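Local structure of acid phosphatase (Mycobacterium tuberculosis, 2A6P) at residues T21-L26 / T33-T38; C64-R69 / N82-L87; T161-L166 / G189-A194. The protein dephosphorylates a broad range of phosphate monoesters, including phosphorylated sugars, and can act in vivo as a fructose-1,6-bisphosphatase in gluconeogenesis. All blocks are in the same frame, centred on the assembly; numbering follows the deposited sequence.

How the interactions relate
Following the chain from its N terminus, interaction 1 comes first: it folds the loop between strand 13-17 and helix 39-53 back on itself, with six residues between its segments. Interaction 2 then closes the beta-alpha-beta unit of strand 61-64, helix 68-76 and strand 83-84. Interaction 3 joins the end of helix 153-163 to strand 190-199, spanning 22 residues that include strand 180-187. The three follow in series; none nests in or crosses another. Interactions 1 and 2 touch directly, through a salt bridge between E34 and R67 and a probable hydrogen bond from R69 to the carbonyl of T33. Interaction 3 lies apart, its centre about 30 Å from that of interaction 1; it and interaction 2 reach opposite edge strands of one sheet.

Interaction 1. Residues T21-L26 / T33-T38; sequences TAWSTL and TEVELT. With SO4 (sulfate ion), chain C.
The indole of W23 is met over one face by two methyl groups from the 33-38 segment. CG2 of V35 sits almost on the normal of the five-membered ring, 3.8 Å from its centroid, and CG2 of T33 lies over the six-membered ring, so both are CH-pi contacts. A branched residue suits each place because it presents a methyl to the ring while keeping another branch for a second task. In V35 the other branch, CG1, stands anti to the backbone N (chi1 178°) and presses against CB of T21 at 3.5 Å, tight for two carbons. In T33 the hydroxyl is hydrogen-bonded to E97.

More packing surrounds T21. Its CG2 lies 3.2 Å from the carbonyl O of E36, while CG2 of T38 rests on the peptide between T21 and A22. The hydroxyl of T38 serves its own helix, capping the N of G41, and also bonds to E20.

Polar bonds run within the 21-26 turn and to the anion. The backbone N of T21 gives a nearly straight bond of 3.0 Å to OG of S24. In return the N of S24 donates to OG1 of T21, 3.1 Å away, forming an ST motif. With chi1 at 64°, OG1 lies between the backbone N and the carbonyl carbon, where it can accept from the turn and still donate to O2 of the sulfate, 2.9 Å away. R17 and T30 also bind this ion, which probably came from the crystallisation liquor.

Held by T21, R17 and T30 beside H18, the inferred phosphohistidine nucleophile, the sulfate may mark where a substrate phosphate binds. This loop, following the first strand and H18, probably borders the active site, as in the histidine phosphatase fold.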
# COMPACT_ATOMS: atom_id res chain seq x y z
N THR A 21 -17.25 8.00 -11.63
CA THR A 21 -18.36 8.91 -11.93
C THR A 21 -17.87 9.83 -13.05
O THR A 21 -16.68 9.80 -13.41
CB THR A 21 -18.74 9.79 -10.71
OG1 THR A 21 -17.64 10.65 -10.37
CG2 THR A 21 -19.09 8.92 -9.49
N ALA A 22 -18.77 10.63 -13.61
CA ALA A 22 -18.40 11.56 -14.68
C ALA A 22 -17.38 12.59 -14.20
O ALA A 22 -16.59 13.10 -15.00
CB ALA A 22 -19.65 12.28 -15.20
N TRP A 23 -17.39 12.89 -12.90
CA TRP A 23 -16.46 13.86 -12.31
C TRP A 23 -15.08 13.27 -11.99
O TRP A 23 -14.06 13.92 -12.22
CB TRP A 23 -17.07 14.47 -11.05
CG TRP A 23 -18.10 15.54 -11.29
CD1 TRP A 23 -18.99 15.61 -12.33
CD2 TRP A 23 -18.37 16.69 -10.46
NE1 TRP A 23 -19.80 16.72 -12.19
CE2 TRP A 23 -19.44 17.40 -11.05
CE3 TRP A 23 -17.81 17.18 -9.27
CZ2 TRP A 23 -19.96 18.58 -10.49
CZ3 TRP A 23 -18.33 18.35 -8.71
CH2 TRP A 23 -19.39 19.03 -9.33
N SER A 24 -15.05 12.05 -11.47
CA SER A 24 -13.77 11.43 -11.12
C SER A 24 -12.89 11.22 -12.34
O SER A 24 -11.67 11.41 -12.27
CB SER A 24 -13.98 10.09 -10.41
OG SER A 24 -14.54 9.13 -11.28
N THR A 25 -13.50 10.83 -13.46
CA THR A 25 -12.76 10.59 -14.69
C THR A 25 -12.08 11.86 -15.18
O THR A 25 -11.07 11.79 -15.88
CB THR A 25 -13.68 10.08 -15.79
OG1 THR A 25 -14.63 11.10 -16.12
CG2 THR A 25 -14.42 8.85 -15.33
N LEU A 26 -12.64 13.01 -14.82
CA LEU A 26 -12.10 14.30 -15.23
C LEU A 26 -11.15 14.87 -14.19
O LEU A 26 -10.57 15.94 -14.40
CB LEU A 26 -13.24 15.30 -15.47
CG LEU A 26 -14.15 14.98 -16.67
CD1 LEU A 26 -15.25 16.01 -16.76
CD2 LEU A 26 -13.33 14.98 -17.95
N THR A 33 -21.38 17.21 -3.46
CA THR A 33 -22.14 17.07 -4.70
C THR A 33 -22.55 15.61 -4.97
O THR A 33 -21.73 14.70 -4.91
CB THR A 33 -21.32 17.58 -5.91
OG1 THR A 33 -20.94 18.94 -5.68
CG2 THR A 33 -22.14 17.51 -7.19
N GLU A 34 -23.82 15.40 -5.28
CA GLU A 34 -24.35 14.07 -5.54
C GLU A 34 -24.23 13.66 -7.01
O GLU A 34 -25.15 13.84 -7.80
CB GLU A 34 -25.81 13.99 -5.12
CG GLU A 34 -26.03 14.15 -3.63
CD GLU A 34 -25.52 12.96 -2.81
OE1 GLU A 34 -25.05 11.97 -3.42
OE2 GLU A 34 -25.60 13.01 -1.57
N VAL A 35 -23.07 13.11 -7.35
CA VAL A 35 -22.81 12.65 -8.71
C VAL A 35 -23.11 11.15 -8.77
O VAL A 35 -22.90 10.43 -7.80
CB VAL A 35 -21.33 12.91 -9.10
CG1 VAL A 35 -21.04 12.38 -10.49
CG2 VAL A 35 -21.04 14.39 -9.05
N GLU A 36 -23.62 10.69 -9.90
CA GLU A 36 -23.95 9.28 -10.05
C GLU A 36 -22.78 8.46 -10.58
O GLU A 36 -21.84 9.00 -11.16
CB GLU A 36 -25.13 9.12 -11.03
CG GLU A 36 -26.42 9.77 -10.57
CD GLU A 36 -27.02 9.06 -9.37
OE1 GLU A 36 -27.22 9.72 -8.33
OE2 GLU A 36 -27.29 7.84 -9.48
N LEU A 37 -22.83 7.15 -10.34
CA LEU A 37 -21.81 6.23 -10.83
C LEU A 37 -22.07 6.10 -12.32
O LEU A 37 -23.21 6.18 -12.76
CB LEU A 37 -21.98 4.85 -10.19
CG LEU A 37 -21.72 4.62 -8.70
CD1 LEU A 37 -21.97 3.14 -8.40
CD2 LEU A 37 -20.29 4.99 -8.33
N THR A 38 -21.02 5.92 -13.11
CA THR A 38 -21.22 5.73 -14.55
C THR A 38 -21.50 4.24 -14.70
O THR A 38 -21.43 3.50 -13.72
CB THR A 38 -19.96 6.06 -15.34
OG1 THR A 38 -18.86 5.28 -14.84
CG2 THR A 38 -19.63 7.54 -15.19
S SO4 C . -15.05 11.38 -7.05
O1 SO4 C . -14.19 10.26 -7.54
O2 SO4 C . -16.36 11.34 -7.89
O3 SO4 C . -15.43 11.12 -5.72
O4 SO4 C . -14.37 12.57 -7.49

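Interaction 2. Residues C64-R69 / N82-L87; sequences CSPRRR and NEVTGL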
# COMPACT_ATOMS: atom_id res chain seq x y z
N CYS A 64 -20.91 2.95 5.80
CA CYS A 64 -20.91 3.60 4.49
C CYS A 64 -21.13 5.11 4.49
O CYS A 64 -21.84 5.64 5.34
CB CYS A 64 -21.99 2.93 3.61
SG CYS A 64 -22.03 3.36 1.84
N SER A 65 -20.52 5.80 3.53
CA SER A 65 -20.68 7.25 3.40
C SER A 65 -22.11 7.51 2.87
O SER A 65 -22.66 6.73 2.08
CB SER A 65 -19.65 7.81 2.42
OG SER A 65 -20.01 9.13 2.04
N PRO A 66 -22.72 8.63 3.29
CA PRO A 66 -24.08 8.99 2.88
C PRO A 66 -24.32 9.29 1.41
O PRO A 66 -25.46 9.26 0.95
CB PRO A 66 -24.39 10.21 3.76
CG PRO A 66 -23.50 10.01 4.96
CD PRO A 66 -22.22 9.55 4.32
N ARG A 67 -23.27 9.61 0.66
CA ARG A 67 -23.41 9.94 -0.75
C ARG A 67 -24.05 8.78 -1.49
O ARG A 67 -23.87 7.62 -1.11
CB ARG A 67 -22.05 10.26 -1.38
CG ARG A 67 -21.31 11.46 -0.76
CD ARG A 67 -22.05 12.78 -1.00
NE ARG A 67 -23.18 12.97 -0.10
CZ ARG A 67 -23.07 13.20 1.21
NH1 ARG A 67 -21.88 13.30 1.78
NH2 ARG A 67 -24.16 13.34 1.95
N ARG A 68 -24.80 9.09 -2.54
CA ARG A 68 -25.46 8.05 -3.30
C ARG A 68 -24.47 7.16 -4.06
O ARG A 68 -24.69 5.95 -4.19
CB ARG A 68 -26.46 8.66 -4.30
CG ARG A 68 -27.36 7.60 -4.93
CD ARG A 68 -28.14 6.83 -3.85
NE ARG A 68 -28.20 5.39 -4.10
CZ ARG A 68 -28.79 4.51 -3.29
NH1 ARG A 68 -29.38 4.92 -2.17
NH2 ARG A 68 -28.79 3.22 -3.60
N ARG A 69 -23.38 7.74 -4.55
CA ARG A 69 -22.39 6.95 -5.27
C ARG A 69 -21.75 5.87 -4.39
O ARG A 69 -21.33 4.82 -4.90
CB ARG A 69 -21.30 7.85 -5.88
CG ARG A 69 -20.56 8.77 -4.90
CD ARG A 69 -19.62 9.69 -5.68
NE ARG A 69 -18.95 10.70 -4.85
CZ ARG A 69 -19.52 11.81 -4.39
NH1 ARG A 69 -20.79 12.06 -4.67
NH2 ARG A 69 -18.80 12.69 -3.70
N ASN A 82 -24.50 -1.69 7.59
CA ASN A 82 -24.90 -1.68 9.00
C ASN A 82 -25.06 -0.26 9.54
O ASN A 82 -25.93 -0.02 10.38
CB ASN A 82 -23.87 -2.44 9.85
CG ASN A 82 -23.77 -3.90 9.47
OD1 ASN A 82 -24.72 -4.66 9.66
ND2 ASN A 82 -22.63 -4.29 8.92
N GLU A 83 -24.22 0.66 9.08
CA GLU A 83 -24.27 2.04 9.54
C GLU A 83 -23.97 3.01 8.39
O GLU A 83 -23.00 2.82 7.65
CB GLU A 83 -23.23 2.29 10.64
CG GLU A 83 -23.09 1.22 11.72
CD GLU A 83 -24.00 1.44 12.92
OE1 GLU A 83 -24.28 2.61 13.25
OE2 GLU A 83 -24.42 0.44 13.56
N VAL A 84 -24.80 4.04 8.25
CA VAL A 84 -24.59 5.07 7.23
C VAL A 84 -24.27 6.32 8.04
O VAL A 84 -25.06 6.72 8.90
CB VAL A 84 -25.85 5.31 6.38
CG1 VAL A 84 -25.60 6.46 5.39
CG2 VAL A 84 -26.21 4.05 5.62
N THR A 85 -23.12 6.93 7.79
CA THR A 85 -22.72 8.10 8.55
C THR A 85 -21.82 9.07 7.78
O THR A 85 -20.94 8.66 7.01
CB THR A 85 -22.00 7.67 9.86
OG1 THR A 85 -21.36 8.79 10.49
CG2 THR A 85 -20.95 6.59 9.56
N GLY A 86 -22.05 10.36 7.98
CA GLY A 86 -21.26 11.37 7.32
C GLY A 86 -19.82 11.31 7.80
O GLY A 86 -18.95 11.99 7.27
N LEU A 87 -19.57 10.49 8.82
CA LEU A 87 -18.21 10.35 9.33
C LEU A 87 -17.26 9.91 8.20
O LEU A 87 -16.07 10.24 8.20
CB LEU A 87 -18.17 9.32 10.46
CG LEU A 87 -16.78 9.12 11.08
CD1 LEU A 87 -16.37 10.43 11.76
CD2 LEU A 87 -16.79 7.97 12.08
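C64 and V84 form a parallel bridge, with CA atoms 4.8 Å apart, and two backbone hydrogen bonds, one given and one accepted by C64, hold the strands together. Its N donates to O of E83 at 2.8 Å, and its carbonyl O accepts from N of T85 at 3.1 Å. The same carbonyl of C64 also receives a CA-H...O contact from V84, 3.4 Å from its CA.

Beyond the bridge, P66 carries the contact past the end of the strand. Its ring atom CD lies 3.1 Å from O of T85, and CG comes within 3.4 Å of the N of G86. A proline fits here because its compact ring packs against the peptide between T85 and G86. V84 adds the apolar share: CG1, anti to the backbone N (chi1 176°), is set beside its own carbonyl carbon and reaches P66, meeting CG at 4.1 Å. The beta-branched valine thus both suits an extended strand and supplies a methyl for the proline.

In the next shell, the CB atoms of T85 and S65 each point away from the opposing segment, and the side chain of S65 is about 3 Å from that of H152, the probable transition-state stabiliser. R67 reaches E34 in a salt bridge, and R69 bonds to the carbonyls of T33 and G31, linking the start of helix 68-76 to the loop before helix 39-53.

The bridge pairs strand 61-64 with strand 83-84, the two parallel strands of a beta-alpha-beta unit. C64 and V84 share one face of the sheet, which L71 of the connecting helix 68-76 covers. Strand 83-84 lies at the edge, 61-64 is its neighbour, and strand 147-151 follows beyond.

Interaction 3. Residues T161-L166 / G189-A194; sequences TRWVQL and GVRQLA
The carbonyl oxygen of R162 is gripped from two sides at the end of its helix. The N of Q165 donates to it at 2.9 Å and NH2 of R191 at 3.1 Å, the two donors reaching it from opposite faces of the carbonyl plane. R191 makes a shorter bond to the next carbonyl: its NE lies 2.7 Å from O of W163, in that carbonyl's plane and on a lone pair, with an N-H...O angle of 167°. Both oxygens lie at the edge of the guanidinium, close to its plane, which fixes the rotation of the group. Arginine suits this place because its N-H groups can reach two successive carbonyls at the helix end, one of them already accepting from Q165 N; the partial negative charge at the helix C terminus would probably favour its positive group.

The aliphatic part of R191 is used as well. The bend at chi3 (53°) lets the guanidinium turn back to the helix end while CG lies over one face of the W163 indole, 3.4 Å from CE2, as a CH-pi contact. Q165 covers part of one face of the guanidinium with its side chain. V164 adds an apolar contact, its CG1 4.2 Å from CB of L193. The indole NE1 of W163 bonds mainly to the carbonyl of G185, with a weak bond to O of Q192.

Q165, with positive phi, is the C' residue of a Schellman motif, completed by the N of L166 donating to O of T161. R191 thus bonds to the helix end at the turn where this motif stops it.

The C-terminal end of helix 153-163 meets strand 190-199, the edge strand within this chain; the W163 side chain also touches V135 and L139 of helix 124-141 and C184 of strand 180-187. R173 of the second subunit bonds to the carbonyl of R191, placing the contact at the dimer interface.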
# COMPACT_ATOMS: atom_id res chain seq x y z
N THR A 161 -3.67 6.80 6.50
CA THR A 161 -2.54 7.57 7.01
C THR A 161 -2.56 7.61 8.53
O THR A 161 -1.52 7.53 9.17
CB THR A 161 -2.56 9.01 6.48
OG1 THR A 161 -2.49 9.00 5.05
CG2 THR A 161 -1.39 9.80 7.01
N ARG A 162 -3.75 7.73 9.11
CA ARG A 162 -3.90 7.79 10.56
C ARG A 162 -3.78 6.41 11.18
O ARG A 162 -3.28 6.27 12.30
CB ARG A 162 -5.24 8.43 10.92
CG ARG A 162 -5.37 9.88 10.43
CD ARG A 162 -4.21 10.72 10.94
NE ARG A 162 -4.21 10.79 12.40
CZ ARG A 162 -3.19 11.23 13.13
NH1 ARG A 162 -2.07 11.64 12.53
NH2 ARG A 162 -3.29 11.28 14.45
N TRP A 163 -4.24 5.39 10.46
CA TRP A 163 -4.13 4.03 10.97
C TRP A 163 -2.65 3.74 11.25
O TRP A 163 -2.31 3.17 12.29
CB TRP A 163 -4.65 3.00 9.95
CG TRP A 163 -4.47 1.59 10.41
CD1 TRP A 163 -3.43 0.75 10.12
CD2 TRP A 163 -5.33 0.86 11.31
NE1 TRP A 163 -3.58 -0.45 10.77
CE2 TRP A 163 -4.74 -0.41 11.51
CE3 TRP A 163 -6.53 1.16 11.97
CZ2 TRP A 163 -5.32 -1.39 12.33
CZ3 TRP A 163 -7.11 0.19 12.79
CH2 TRP A 163 -6.49 -1.07 12.96
N VAL A 164 -1.80 4.17 10.32
CA VAL A 164 -0.36 3.97 10.44
C VAL A 164 0.34 5.06 11.25
O VAL A 164 1.56 5.16 11.25
CB VAL A 164 0.30 3.84 9.05
CG1 VAL A 164 -0.21 2.59 8.36
CG2 VAL A 164 0.01 5.06 8.21
N GLN A 165 -0.45 5.88 11.94
CA GLN A 165 0.02 6.94 12.83
C GLN A 165 1.01 7.95 12.25
O GLN A 165 2.01 8.29 12.87
CB GLN A 165 0.59 6.30 14.09
CG GLN A 165 -0.36 5.22 14.62
CD GLN A 165 0.13 4.53 15.87
OE1 GLN A 165 -0.10 5.00 16.98
NE2 GLN A 165 0.80 3.40 15.70
N LEU A 166 0.70 8.45 11.06
CA LEU A 166 1.53 9.45 10.40
C LEU A 166 0.73 10.76 10.35
O LEU A 166 -0.49 10.76 10.52
CB LEU A 166 1.86 9.00 8.97
CG LEU A 166 2.80 7.80 8.78
CD1 LEU A 166 2.73 7.33 7.33
CD2 LEU A 166 4.23 8.19 9.14
N GLY A 189 2.62 -6.34 16.86
CA GLY A 189 2.16 -5.24 17.69
C GLY A 189 2.01 -3.86 17.05
O GLY A 189 1.56 -2.92 17.72
N VAL A 190 2.38 -3.71 15.78
CA VAL A 190 2.30 -2.42 15.11
C VAL A 190 1.17 -2.30 14.08
O VAL A 190 0.98 -3.20 13.26
CB VAL A 190 3.64 -2.09 14.40
CG1 VAL A 190 3.55 -0.74 13.69
CG2 VAL A 190 4.78 -2.09 15.40
N ARG A 191 0.43 -1.20 14.14
CA ARG A 191 -0.65 -0.95 13.19
C ARG A 191 0.05 -0.77 11.84
O ARG A 191 1.00 0.01 11.71
CB ARG A 191 -1.44 0.31 13.59
CG ARG A 191 -2.77 -0.04 14.26
CD ARG A 191 -3.24 1.00 15.26
NE ARG A 191 -3.28 2.36 14.72
CZ ARG A 191 -3.80 3.39 15.37
NH1 ARG A 191 -4.32 3.22 16.59
NH2 ARG A 191 -3.78 4.61 14.83
N GLN A 192 -0.41 -1.51 10.84
CA GLN A 192 0.25 -1.50 9.54
C GLN A 192 -0.69 -1.54 8.35
O GLN A 192 -1.82 -2.02 8.45
CB GLN A 192 1.24 -2.69 9.52
CG GLN A 192 1.59 -3.32 8.16
CD GLN A 192 2.51 -4.54 8.31
OE1 GLN A 192 3.70 -4.41 8.62
NE2 GLN A 192 1.95 -5.73 8.12
N LEU A 193 -0.22 -1.02 7.21
CA LEU A 193 -0.96 -1.03 5.95
C LEU A 193 -0.57 -2.37 5.29
O LEU A 193 0.61 -2.58 4.97
CB LEU A 193 -0.51 0.12 5.02
CG LEU A 193 -1.47 0.74 3.98
CD1 LEU A 193 -0.66 1.12 2.75
CD2 LEU A 193 -2.59 -0.21 3.60
N ALA A 194 -1.54 -3.25 5.09
CA ALA A 194 -1.26 -4.56 4.49
C ALA A 194 -1.46 -4.62 2.97
O ALA A 194 -0.62 -5.19 2.25
CB ALA A 194 -2.12 -5.64 5.17